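Local structure of adhesion G-protein coupled receptor G6 (Danio rerio, 6V55) at residues E546-A551 / V587-Q592; Q539-V544 / K577-T582; T172-F177 / Y241-G246. The protein is an adhesion G-protein coupled receptor, probably acting in cell adhesion and myelination through a large, multidomain, calcium-binding extracellular region. One frame throughout, in Å; residues are numbered along the deposited sequence.

Along the chain, interaction 3 closes before the other two open. It joins strand 173-180 to the loop leading into strand 248-251 within the pentraxin-family region. Interactions 1 and 2 both pair helix 534-550 with helix 573-593; their segments alternate in sequence and their centres are about 13 Å apart, so they sample one helix-helix interface at two levels. From interaction 3 the centres of interactions 1 and 2 lie about 95 Å and about 91 Å away, and the nearest atoms remain about 82 Å and 78 Å apart. The contacts thus report on two separate modules at opposite sides of the chain's centre, one a beta sandwich and one a helical bundle, in a multidomain extracellular region.

Interaction 1. Residues E546-A551 / V587-Q592; sequences ELVNIA and VDELVQ
Val548 and Leu590 form the apolar half of this contact, the valine and leucine side chains lying roughly perpendicular. CG1 of Val548 stands anti to its backbone N (chi1 167°), which directs it at the backbone of the partner helix: it lies 3.6 Å from Leu590 N and 4.0 Å from Leu590 CB. The other branch of the valine touches the leucine's end, with Val548 CG2 4.1 Å from Leu590 CD1. The CA atoms of these two residues are the nearest pair, 6.0 Å apart, so the register of the helices centres on them.

In the polar half, the amide end of Asn549 lies beside the carboxylate of Glu589, the two planes turned 47° from each other. The orientation of the amide is doubtful; its modelled OD1 is 3.0 Å from Glu589 OE1. Glu589 reaches there by a turn at its second torsion, while its OE1 also rests 3.9 Å from Val548 CG1. OE2 has a weak hydrogen bond to O3 of a protein-attached sugar and a weak, long ion pair with Lys593, whose NZ is hydrogen-bonded to Val548 O. With an alanine in place of Glu589, Lys593 and the sugar would probably each lose a weak partner, and the end of Asn549 would be left freer to turn.

The two helix segments run nearly parallel, at 24° with axes 9.5 Å apart. Helix 555-568 lies against both, touching Val548 through Val561 and Leu590 through Val562. Helix 517-527 packs on Leu547, and strand 671-677 meets Val587 and Val591 of helix 573-593.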
ATOM      1  N   GLU A 546      12.195  -5.440  35.673  1.00 18.44           N
ATOM      2  CA  GLU A 546      13.550  -4.905  35.752  1.00 23.58           C
ATOM      3  C   GLU A 546      13.543  -3.388  35.631  1.00 25.87           C
ATOM      4  O   GLU A 546      14.260  -2.689  36.365  1.00 28.64           O
ATOM      5  CB  GLU A 546      14.420  -5.515  34.656  1.00 28.47           C
ATOM      6  CG  GLU A 546      14.521  -7.036  34.686  1.00 37.08           C
ATOM      7  CD  GLU A 546      15.262  -7.594  33.465  1.00 46.51           C
ATOM      8  OE1 GLU A 546      15.304  -8.841  33.302  1.00 48.22           O
ATOM      9  OE2 GLU A 546      15.803  -6.783  32.667  1.00 48.42           O
ATOM     10  N   LEU A 547      12.673  -2.881  34.758  1.00 22.11           N
ATOM     11  CA  LEU A 547      12.522  -1.458  34.537  1.00 21.55           C
ATOM     12  C   LEU A 547      11.993  -0.755  35.772  1.00 24.29           C
ATOM     13  O   LEU A 547      12.483   0.318  36.120  1.00 33.88           O
ATOM     14  CB  LEU A 547      11.576  -1.233  33.364  1.00 21.19           C
ATOM     15  CG  LEU A 547      11.405   0.173  32.820  1.00 21.27           C
ATOM     16  CD1 LEU A 547      11.431   0.080  31.332  1.00 23.21           C
ATOM     17  CD2 LEU A 547      10.116   0.810  33.271  1.00 19.23           C
ATOM     18  N   VAL A 548      10.987  -1.326  36.433  1.00 20.66           N
ATOM     19  CA  VAL A 548      10.387  -0.646  37.578  1.00 16.33           C
ATOM     20  C   VAL A 548      11.352  -0.680  38.763  1.00 26.69           C
ATOM     21  O   VAL A 548      11.449   0.286  39.526  1.00 25.31           O
ATOM     22  CB  VAL A 548       9.005  -1.272  37.874  1.00 16.24           C
ATOM     23  CG1 VAL A 548       8.434  -0.849  39.223  1.00 16.22           C
ATOM     24  CG2 VAL A 548       8.024  -0.871  36.803  1.00 16.15           C
ATOM     25  N   ASN A 549      12.202  -1.707  38.826  1.00 28.59           N
ATOM     26  CA  ASN A 549      13.170  -1.825  39.907  1.00 28.20           C
ATOM     27  C   ASN A 549      14.326  -0.846  39.783  1.00 33.47           C
ATOM     28  O   ASN A 549      14.686  -0.191  40.767  1.00 39.99           O
ATOM     29  CB  ASN A 549      13.696  -3.243  39.960  1.00 31.96           C
ATOM     30  CG  ASN A 549      12.926  -4.066  40.925  1.00 44.17           C
ATOM     31  OD1 ASN A 549      12.764  -3.667  42.085  1.00 54.68           O
ATOM     32  ND2 ASN A 549      12.382  -5.188  40.462  1.00 42.82           N
ATOM     33  N   ILE A 550      14.919  -0.709  38.601  1.00 34.44           N
ATOM     34  CA  ILE A 550      16.106   0.133  38.537  1.00 34.93           C
ATOM     35  C   ILE A 550      15.786   1.616  38.343  1.00 34.45           C
ATOM     36  O   ILE A 550      16.608   2.461  38.722  1.00 40.78           O
ATOM     37  CB  ILE A 550      17.096  -0.398  37.478  1.00 35.02           C
ATOM     38  CG1 ILE A 550      18.539  -0.069  37.888  1.00 37.85           C
ATOM     39  CG2 ILE A 550      16.791   0.131  36.096  1.00 31.41           C
ATOM     40  CD1 ILE A 550      19.591  -0.965  37.245  1.00 38.40           C
ATOM     41  N   ALA A 551      14.597   1.969  37.854  1.00 27.39           N
ATOM     42  CA  ALA A 551      14.360   3.345  37.449  1.00 25.49           C
ATOM     43  C   ALA A 551      13.644   4.129  38.538  1.00 33.88           C
ATOM     44  O   ALA A 551      12.960   3.572  39.394  1.00 40.23           O
ATOM     45  CB  ALA A 551      13.556   3.409  36.151  1.00 24.92           C
ATOM     46  N   VAL A 587       3.492  -3.736  39.339  1.00 17.09           N
ATOM     47  CA  VAL A 587       2.536  -2.650  39.554  1.00 17.33           C
ATOM     48  C   VAL A 587       2.570  -2.180  41.010  1.00 20.64           C
ATOM     49  O   VAL A 587       2.496  -0.972  41.286  1.00 24.53           O
ATOM     50  CB  VAL A 587       1.134  -3.116  39.116  1.00 10.41           C
ATOM     51  CG1 VAL A 587       0.041  -2.196  39.572  1.00 10.28           C
ATOM     52  CG2 VAL A 587       1.088  -3.146  37.657  1.00 11.42           C
ATOM     53  N   ASP A 588       2.756  -3.117  41.952  1.00 21.32           N
ATOM     54  CA  ASP A 588       2.760  -2.798  43.381  1.00 26.84           C
ATOM     55  C   ASP A 588       3.953  -1.932  43.758  1.00 27.28           C
ATOM     56  O   ASP A 588       3.819  -0.970  44.526  1.00 33.52           O
ATOM     57  CB  ASP A 588       2.787  -4.083  44.220  1.00 35.72           C
ATOM     58  CG  ASP A 588       1.445  -4.833  44.242  1.00 40.83           C
ATOM     59  OD1 ASP A 588       1.443  -5.967  44.789  1.00 39.19           O
ATOM     60  OD2 ASP A 588       0.426  -4.321  43.696  1.00 43.71           O
ATOM     61  N   GLU A 589       5.111  -2.222  43.183  1.00 27.14           N
ATOM     62  CA  GLU A 589       6.301  -1.454  43.501  1.00 30.96           C
ATOM     63  C   GLU A 589       6.375  -0.154  42.732  1.00 28.24           C
ATOM     64  O   GLU A 589       7.034   0.772  43.212  1.00 30.94           O
ATOM     65  CB  GLU A 589       7.556  -2.269  43.220  1.00 36.03           C
ATOM     66  CG  GLU A 589       8.693  -1.928  44.157  1.00 44.05           C
ATOM     67  CD  GLU A 589      10.005  -2.054  43.468  1.00 52.88           C
ATOM     68  OE1 GLU A 589      10.004  -2.642  42.359  1.00 54.08           O
ATOM     69  OE2 GLU A 589      11.021  -1.590  44.038  1.00 59.19           O
ATOM     70  N   LEU A 590       5.740  -0.089  41.549  1.00 23.08           N
ATOM     71  CA  LEU A 590       5.607   1.166  40.804  1.00 20.10           C
ATOM     72  C   LEU A 590       4.864   2.206  41.623  1.00 21.83           C
ATOM     73  O   LEU A 590       5.288   3.365  41.698  1.00 24.91           O
ATOM     74  CB  LEU A 590       4.881   0.909  39.482  1.00 15.59           C
ATOM     75  CG  LEU A 590       4.429   2.060  38.599  1.00 16.05           C
ATOM     76  CD1 LEU A 590       5.510   2.307  37.605  1.00 22.73           C
ATOM     77  CD2 LEU A 590       3.166   1.712  37.832  1.00 13.41           C
ATOM     78  N   VAL A 591       3.815   1.773  42.330  1.00 19.44           N
ATOM     79  CA  VAL A 591       3.006   2.653  43.156  1.00 15.43           C
ATOM     80  C   VAL A 591       3.775   3.095  44.407  1.00 17.49           C
ATOM     81  O   VAL A 591       3.612   4.232  44.880  1.00 23.37           O
ATOM     82  CB  VAL A 591       1.673   1.918  43.449  1.00 11.45           C
ATOM     83  CG1 VAL A 591       0.816   2.648  44.417  1.00  9.55           C
ATOM     84  CG2 VAL A 591       0.884   1.810  42.155  1.00 12.53           C
ATOM     85  N   GLN A 592       4.655   2.246  44.930  1.00 16.29           N
ATOM     86  CA  GLN A 592       5.478   2.651  46.068  1.00 18.94           C
ATOM     87  C   GLN A 592       6.508   3.706  45.677  1.00 21.56           C
ATOM     88  O   GLN A 592       6.801   4.605  46.471  1.00 25.48           O
ATOM     89  CB  GLN A 592       6.192   1.435  46.658  1.00 23.58           C
ATOM     90  CG  GLN A 592       5.261   0.364  47.194  1.00 30.26           C
ATOM     91  CD  GLN A 592       4.515   0.813  48.431  1.00 37.43           C
ATOM     92  OE1 GLN A 592       5.041   1.592  49.240  1.00 42.46           O
ATOM     93  NE2 GLN A 592       3.277   0.336  48.586  1.00 37.82           N
TER

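Interaction 2. Residues Q539-V544 / K577-T582; sequences QVVTKV and KDASET
Ala579 is the first residue of 577-582 to meet the other helix, and it faces Val541. Its methyl CB is 3.9 Å from both CB and CG1 of Val541, so the alanine bears on the branch point as well as on one arm of the valine. The same CG1 comes 3.3 Å from Ala579 O, so the valine also packs on the backbone. Helix 573-593 is distorted here: psi of Ala579 is close to zero (-2°), and the N atoms of Glu581 and Thr582 lack their bonds to the preceding turn.

One turn on, Thr582 meets the same CG1 of Val541 from a second direction. With OG1 beside the backbone N (chi1 -63°), CG2 stands anti to that N, and the methyl lies 3.3 Å from Val541 O and 3.7 Å from Val541 CG1. The valine and threonine run alongside each other, pointing opposite ways, and Val541 CG1 touches both Ala579 and Thr582. The hydroxyl of Thr582 lies at the margin of the contact, where a water that donates to Thr542 OG1 at 2.8 Å has a weak link of 3.5 Å to Thr582 OG1. Thr542 OG1 is also hydrogen-bonded to Thr538 O, within its own helix.

Val541 further touches Val568 of helix 555-568, the helix that lies between these two in sequence. Almost parallel segments, 9° apart with axes 9.0 Å from each other and small side chains between them, form part of a compact helical bundle, consistent with the helical subdomain of a GAIN domain.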
ATOM      1  N   GLN A 539       8.052 -12.451  28.810  1.00 27.06           N
ATOM      2  CA  GLN A 539       9.295 -11.713  28.636  1.00 27.21           C
ATOM      3  C   GLN A 539       9.088 -10.213  28.708  1.00 28.63           C
ATOM      4  O   GLN A 539      10.009  -9.486  29.102  1.00 33.20           O
ATOM      5  CB  GLN A 539       9.940 -12.055  27.305  1.00 31.29           C
ATOM      6  CG  GLN A 539      10.376 -13.461  27.238  1.00 31.90           C
ATOM      7  CD  GLN A 539      10.615 -13.871  25.833  1.00 34.46           C
ATOM      8  OE1 GLN A 539      11.011 -13.056  25.002  1.00 38.83           O
ATOM      9  NE2 GLN A 539      10.358 -15.134  25.538  1.00 34.87           N
ATOM     10  N   VAL A 540       7.915  -9.725  28.308  1.00 24.95           N
ATOM     11  CA  VAL A 540       7.649  -8.303  28.463  1.00 20.52           C
ATOM     12  C   VAL A 540       7.450  -7.973  29.942  1.00 21.10           C
ATOM     13  O   VAL A 540       7.972  -6.972  30.446  1.00 27.69           O
ATOM     14  CB  VAL A 540       6.454  -7.895  27.576  1.00 16.64           C
ATOM     15  CG1 VAL A 540       6.042  -6.504  27.832  1.00 16.22           C
ATOM     16  CG2 VAL A 540       6.831  -8.000  26.097  1.00 18.50           C
ATOM     17  N   VAL A 541       6.812  -8.873  30.689  1.00 16.47           N
ATOM     18  CA  VAL A 541       6.504  -8.577  32.083  1.00 16.46           C
ATOM     19  C   VAL A 541       7.741  -8.774  32.973  1.00 20.06           C
ATOM     20  O   VAL A 541       7.897  -8.094  34.000  1.00 27.68           O
ATOM     21  CB  VAL A 541       5.261  -9.416  32.461  1.00 17.18           C
ATOM     22  CG1 VAL A 541       5.019  -9.513  33.915  1.00 17.76           C
ATOM     23  CG2 VAL A 541       4.024  -8.784  31.824  1.00 18.52           C
ATOM     24  N   THR A 542       8.704  -9.593  32.541  1.00 19.63           N
ATOM     25  CA  THR A 542       9.977  -9.642  33.267  1.00 24.47           C
ATOM     26  C   THR A 542      10.800  -8.367  33.064  1.00 25.30           C
ATOM     27  O   THR A 542      11.293  -7.788  34.047  1.00 23.01           O
ATOM     28  CB  THR A 542      10.760 -10.891  32.871  1.00 28.85           C
ATOM     29  OG1 THR A 542      10.042 -12.044  33.343  1.00 33.13           O
ATOM     30  CG2 THR A 542      12.148 -10.898  33.491  1.00 29.05           C
ATOM     31  N   LYS A 543      10.876  -7.869  31.815  1.00 23.79           N
ATOM     32  CA  LYS A 543      11.573  -6.612  31.521  1.00 20.84           C
ATOM     33  C   LYS A 543      10.919  -5.393  32.190  1.00 21.89           C
ATOM     34  O   LYS A 543      11.639  -4.497  32.653  1.00 26.44           O
ATOM     35  CB  LYS A 543      11.655  -6.399  30.011  1.00 18.61           C
ATOM     36  CG  LYS A 543      12.596  -5.271  29.608  1.00 19.52           C
ATOM     37  CD  LYS A 543      13.994  -5.474  30.185  1.00 22.62           C
ATOM     38  CE  LYS A 543      14.720  -6.584  29.415  1.00 24.22           C
ATOM     39  NZ  LYS A 543      16.020  -7.015  30.014  1.00 24.31           N
ATOM     40  N   VAL A 544       9.578  -5.368  32.289  1.00 16.32           N
ATOM     41  CA  VAL A 544       8.870  -4.320  33.029  1.00 16.24           C
ATOM     42  C   VAL A 544       9.229  -4.369  34.513  1.00 16.29           C
ATOM     43  O   VAL A 544       9.425  -3.322  35.143  1.00 18.59           O
ATOM     44  CB  VAL A 544       7.350  -4.449  32.790  1.00 16.17           C
ATOM     45  CG1 VAL A 544       6.503  -3.688  33.808  1.00 16.12           C
ATOM     46  CG2 VAL A 544       7.024  -3.947  31.434  1.00 16.22           C
ATOM     47  N   LYS A 577      -1.191 -16.219  32.985  1.00 44.12           N
ATOM     48  CA  LYS A 577      -1.044 -17.057  34.185  1.00 42.65           C
ATOM     49  C   LYS A 577       0.410 -17.232  34.610  1.00 42.67           C
ATOM     50  O   LYS A 577       0.720 -17.139  35.802  1.00 43.13           O
ATOM     51  CB  LYS A 577      -1.690 -18.431  33.966  1.00 44.57           C
ATOM     52  CG  LYS A 577      -2.066 -19.143  35.288  1.00 53.01           C
ATOM     53  CD  LYS A 577      -2.922 -20.423  35.093  1.00 59.50           C
ATOM     54  CE  LYS A 577      -2.197 -21.557  34.340  1.00 60.54           C
ATOM     55  NZ  LYS A 577      -1.636 -22.615  35.250  1.00 59.26           N
ATOM     56  N   ASP A 578       1.318 -17.369  33.655  1.00 46.33           N
ATOM     57  CA  ASP A 578       2.731 -17.459  33.985  1.00 50.43           C
ATOM     58  C   ASP A 578       3.350 -16.108  34.336  1.00 44.22           C
ATOM     59  O   ASP A 578       4.319 -16.070  35.099  1.00 45.37           O
ATOM     60  CB  ASP A 578       3.478 -18.101  32.815  1.00 60.69           C
ATOM     61  CG  ASP A 578       3.514 -19.612  32.913  1.00 67.77           C
ATOM     62  OD1 ASP A 578       4.562 -20.198  32.548  1.00 72.35           O
ATOM     63  OD2 ASP A 578       2.505 -20.201  33.374  1.00 67.68           O
ATOM     64  N   ALA A 579       2.819 -15.004  33.815  1.00 38.24           N
ATOM     65  CA  ALA A 579       3.402 -13.687  34.048  1.00 31.04           C
ATOM     66  C   ALA A 579       2.693 -12.866  35.117  1.00 24.14           C
ATOM     67  O   ALA A 579       3.151 -11.755  35.403  1.00 24.05           O
ATOM     68  CB  ALA A 579       3.420 -12.873  32.753  1.00 29.24           C
ATOM     69  N   SER A 580       1.598 -13.369  35.710  1.00 18.80           N
ATOM     70  CA  SER A 580       0.706 -12.508  36.488  1.00 21.13           C
ATOM     71  C   SER A 580       1.320 -12.092  37.819  1.00 22.84           C
ATOM     72  O   SER A 580       1.097 -10.964  38.271  1.00 27.19           O
ATOM     73  CB  SER A 580      -0.646 -13.185  36.732  1.00 24.75           C
ATOM     74  OG  SER A 580      -0.546 -14.280  37.626  1.00 29.26           O
ATOM     75  N   GLU A 581       2.121 -12.960  38.440  1.00 21.69           N
ATOM     76  CA  GLU A 581       2.677 -12.606  39.741  1.00 21.61           C
ATOM     77  C   GLU A 581       3.790 -11.567  39.607  1.00 20.34           C
ATOM     78  O   GLU A 581       3.920 -10.684  40.458  1.00 19.75           O
ATOM     79  CB  GLU A 581       3.172 -13.850  40.467  1.00 20.28           C
ATOM     80  CG  GLU A 581       3.491 -13.591  41.925  1.00 25.03           C
ATOM     81  CD  GLU A 581       4.387 -14.645  42.541  1.00 32.88           C
ATOM     82  OE1 GLU A 581       4.761 -15.621  41.839  1.00 36.85           O
ATOM     83  OE2 GLU A 581       4.701 -14.497  43.743  1.00 33.69           O
ATOM     84  N   THR A 582       4.565 -11.623  38.522  1.00 20.73           N
ATOM     85  CA  THR A 582       5.533 -10.565  38.252  1.00 18.98           C
ATOM     86  C   THR A 582       4.832  -9.250  37.909  1.00 16.79           C
ATOM     87  O   THR A 582       5.215  -8.184  38.421  1.00 15.05           O
ATOM     88  CB  THR A 582       6.461 -11.018  37.127  1.00 22.13           C
ATOM     89  OG1 THR A 582       7.196 -12.178  37.550  1.00 26.44           O
ATOM     90  CG2 THR A 582       7.421  -9.940  36.735  1.00 22.91           C
TER
HETATM   91  O   HOH W   1      10.334 -12.595  36.078  1.00 29.38           O

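Interaction 3. Residues T172-F177 / Y241-G246; sequences TSILAF and YTLQSG
Leu243 reaches over the corner of the chain at Ile174 and can be followed outward from its backbone. Its CB lies 4.4 Å from Ile174 CD1, the tip of the isoleucine. From there CG is set anti to the carbonyl carbon (chi1 -51°), and the side chain then forks, both methyl groups reaching 172-177. The CD2 branch comes up to the backbone, 3.4 Å from Ile174 O and 4.2 Å from Ile174 C. The CD1 branch meets Leu175 CD2 at 4.3 Å, a looser apolar touch. Ile174 answers in the reverse direction: its CG1 lies between backbone N and carbonyl carbon (chi1 59°), and CD1 ends 3.9 Å from Gln244 N.

Ile174 and Leu175 both face Leu166, forming a classic beta bulge in strand 173-180. Leu243 and Leu175 each also touch Phe146 and Ile188, residues of the two different sheets of the pentraxin-family sandwich, so the loop's leucine packs in between those sheets.

The two segments share no hydrogen bond. With methyl groups set against other aliphatic carbons and against backbone atoms, the loop is probably held here by shape and by burial of Leu243 rather than by directed polar bonds.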
ATOM      1  N   THR A 172     -26.871  14.422 -48.707  1.00 50.31           N
ATOM      2  CA  THR A 172     -25.935  14.590 -49.820  1.00 50.47           C
ATOM      3  C   THR A 172     -24.650  15.258 -49.335  1.00 47.49           C
ATOM      4  O   THR A 172     -24.657  16.050 -48.392  1.00 46.18           O
ATOM      5  CB  THR A 172     -26.563  15.401 -50.964  1.00 53.38           C
ATOM      6  OG1 THR A 172     -26.982  16.685 -50.490  1.00 55.23           O
ATOM      7  CG2 THR A 172     -27.778  14.673 -51.546  1.00 54.99           C
ATOM      8  N   SER A 173     -23.533  14.905 -49.962  1.00 49.22           N
ATOM      9  CA  SER A 173     -22.237  15.401 -49.508  1.00 51.05           C
ATOM     10  C   SER A 173     -22.034  16.862 -49.902  1.00 51.24           C
ATOM     11  O   SER A 173     -22.382  17.274 -51.012  1.00 49.53           O
ATOM     12  CB  SER A 173     -21.101  14.550 -50.080  1.00 49.75           C
ATOM     13  OG  SER A 173     -21.377  13.160 -50.002  1.00 47.24           O
ATOM     14  N   ILE A 174     -21.488  17.651 -48.974  1.00 50.46           N
ATOM     15  CA  ILE A 174     -21.217  19.062 -49.224  1.00 44.75           C
ATOM     16  C   ILE A 174     -19.753  19.436 -49.039  1.00 43.72           C
ATOM     17  O   ILE A 174     -19.328  20.485 -49.547  1.00 47.24           O
ATOM     18  CB  ILE A 174     -22.104  19.976 -48.352  1.00 38.14           C
ATOM     19  CG1 ILE A 174     -21.880  19.719 -46.859  1.00 37.28           C
ATOM     20  CG2 ILE A 174     -23.564  19.836 -48.741  1.00 38.66           C
ATOM     21  CD1 ILE A 174     -22.635  20.679 -45.948  1.00 37.00           C
ATOM     22  N   LEU A 175     -18.966  18.649 -48.320  1.00 37.40           N
ATOM     23  CA  LEU A 175     -17.526  18.835 -48.239  1.00 37.07           C
ATOM     24  C   LEU A 175     -16.912  17.450 -48.196  1.00 42.65           C
ATOM     25  O   LEU A 175     -17.394  16.594 -47.449  1.00 44.84           O
ATOM     26  CB  LEU A 175     -17.100  19.648 -47.011  1.00 36.36           C
ATOM     27  CG  LEU A 175     -15.579  19.845 -46.903  1.00 36.01           C
ATOM     28  CD1 LEU A 175     -15.078  20.728 -48.035  1.00 36.56           C
ATOM     29  CD2 LEU A 175     -15.135  20.365 -45.552  1.00 35.24           C
ATOM     30  N   ALA A 176     -15.881  17.220 -49.006  1.00 37.07           N
ATOM     31  CA  ALA A 176     -15.183  15.945 -49.033  1.00 37.31           C
ATOM     32  C   ALA A 176     -13.763  16.140 -49.548  1.00 39.82           C
ATOM     33  O   ALA A 176     -13.542  16.893 -50.500  1.00 44.11           O
ATOM     34  CB  ALA A 176     -15.915  14.933 -49.918  1.00 38.71           C
ATOM     35  N   PHE A 177     -12.807  15.453 -48.929  1.00 37.07           N
ATOM     36  CA  PHE A 177     -11.442  15.393 -49.442  1.00 38.46           C
ATOM     37  C   PHE A 177     -11.195  13.979 -49.931  1.00 44.74           C
ATOM     38  O   PHE A 177     -11.124  13.043 -49.133  1.00 46.76           O
ATOM     39  CB  PHE A 177     -10.415  15.778 -48.388  1.00 35.59           C
ATOM     40  CG  PHE A 177      -9.004  15.834 -48.903  1.00 36.72           C
ATOM     41  CD1 PHE A 177      -8.718  16.430 -50.131  1.00 37.00           C
ATOM     42  CD2 PHE A 177      -7.960  15.311 -48.151  1.00 37.50           C
ATOM     43  CE1 PHE A 177      -7.417  16.502 -50.602  1.00 36.60           C
ATOM     44  CE2 PHE A 177      -6.650  15.380 -48.615  1.00 39.12           C
ATOM     45  CZ  PHE A 177      -6.381  15.974 -49.842  1.00 38.67           C
ATOM     46  N   TYR A 241     -20.715  28.645 -52.962  1.00 40.92           N
ATOM     47  CA  TYR A 241     -21.266  27.684 -52.022  1.00 40.44           C
ATOM     48  C   TYR A 241     -21.025  28.092 -50.579  1.00 39.64           C
ATOM     49  O   TYR A 241     -20.054  28.771 -50.244  1.00 39.31           O
ATOM     50  CB  TYR A 241     -20.685  26.294 -52.264  1.00 40.35           C
ATOM     51  CG  TYR A 241     -21.021  25.797 -53.638  1.00 44.14           C
ATOM     52  CD1 TYR A 241     -22.324  25.430 -53.962  1.00 43.76           C
ATOM     53  CD2 TYR A 241     -20.043  25.731 -54.635  1.00 47.40           C
ATOM     54  CE1 TYR A 241     -22.642  24.985 -55.241  1.00 46.11           C
ATOM     55  CE2 TYR A 241     -20.350  25.290 -55.912  1.00 47.38           C
ATOM     56  CZ  TYR A 241     -21.651  24.918 -56.205  1.00 49.12           C
ATOM     57  OH  TYR A 241     -21.962  24.482 -57.472  1.00 54.82           O
ATOM     58  N   THR A 242     -21.933  27.646 -49.727  1.00 39.68           N
ATOM     59  CA  THR A 242     -21.844  27.819 -48.289  1.00 42.35           C
ATOM     60  C   THR A 242     -22.111  26.461 -47.665  1.00 39.33           C
ATOM     61  O   THR A 242     -23.036  25.758 -48.082  1.00 40.49           O
ATOM     62  CB  THR A 242     -22.869  28.864 -47.807  1.00 44.76           C
ATOM     63  OG1 THR A 242     -22.658  30.107 -48.499  1.00 40.78           O
ATOM     64  CG2 THR A 242     -22.779  29.087 -46.303  1.00 37.81           C
ATOM     65  N   LEU A 243     -21.295  26.072 -46.696  1.00 37.47           N
ATOM     66  CA  LEU A 243     -21.512  24.795 -46.030  1.00 37.07           C
ATOM     67  C   LEU A 243     -22.553  24.992 -44.934  1.00 36.72           C
ATOM     68  O   LEU A 243     -22.332  25.776 -44.009  1.00 36.26           O
ATOM     69  CB  LEU A 243     -20.191  24.265 -45.474  1.00 36.47           C
ATOM     70  CG  LEU A 243     -19.017  24.218 -46.464  1.00 36.74           C
ATOM     71  CD1 LEU A 243     -17.738  23.727 -45.797  1.00 36.10           C
ATOM     72  CD2 LEU A 243     -19.368  23.356 -47.660  1.00 37.39           C
ATOM     73  N   GLN A 244     -23.688  24.300 -45.040  1.00 36.97           N
ATOM     74  CA  GLN A 244     -24.780  24.548 -44.113  1.00 36.73           C
ATOM     75  C   GLN A 244     -24.540  23.880 -42.760  1.00 41.52           C
ATOM     76  O   GLN A 244     -23.641  23.050 -42.584  1.00 40.81           O
ATOM     77  CB  GLN A 244     -26.107  24.062 -44.687  1.00 37.78           C
ATOM     78  CG  GLN A 244     -26.956  25.144 -45.378  1.00 40.20           C
ATOM     79  CD  GLN A 244     -27.367  26.308 -44.465  1.00 44.79           C
ATOM     80  OE1 GLN A 244     -27.606  26.136 -43.262  1.00 37.01           O
ATOM     81  NE2 GLN A 244     -27.473  27.504 -45.052  1.00 48.52           N
ATOM     82  N   SER A 245     -25.387  24.254 -41.802  1.00 43.16           N
ATOM     83  CA  SER A 245     -25.332  23.755 -40.437  1.00 41.75           C
ATOM     84  C   SER A 245     -25.748  22.289 -40.354  1.00 36.60           C
ATOM     85  O   SER A 245     -26.300  21.705 -41.300  1.00 36.04           O
ATOM     86  CB  SER A 245     -26.253  24.572 -39.531  1.00 45.92           C
ATOM     87  OG  SER A 245     -25.563  25.642 -38.918  1.00 50.54           O
ATOM     88  N   GLY A 246     -25.464  21.708 -39.185  1.00 34.43           N
ATOM     89  CA  GLY A 246     -26.094  20.486 -38.720  1.00 39.92           C
ATOM     90  C   GLY A 246     -25.800  19.237 -39.517  1.00 46.34           C
ATOM     91  O   GLY A 246     -26.681  18.384 -39.669  1.00 50.97           O
TER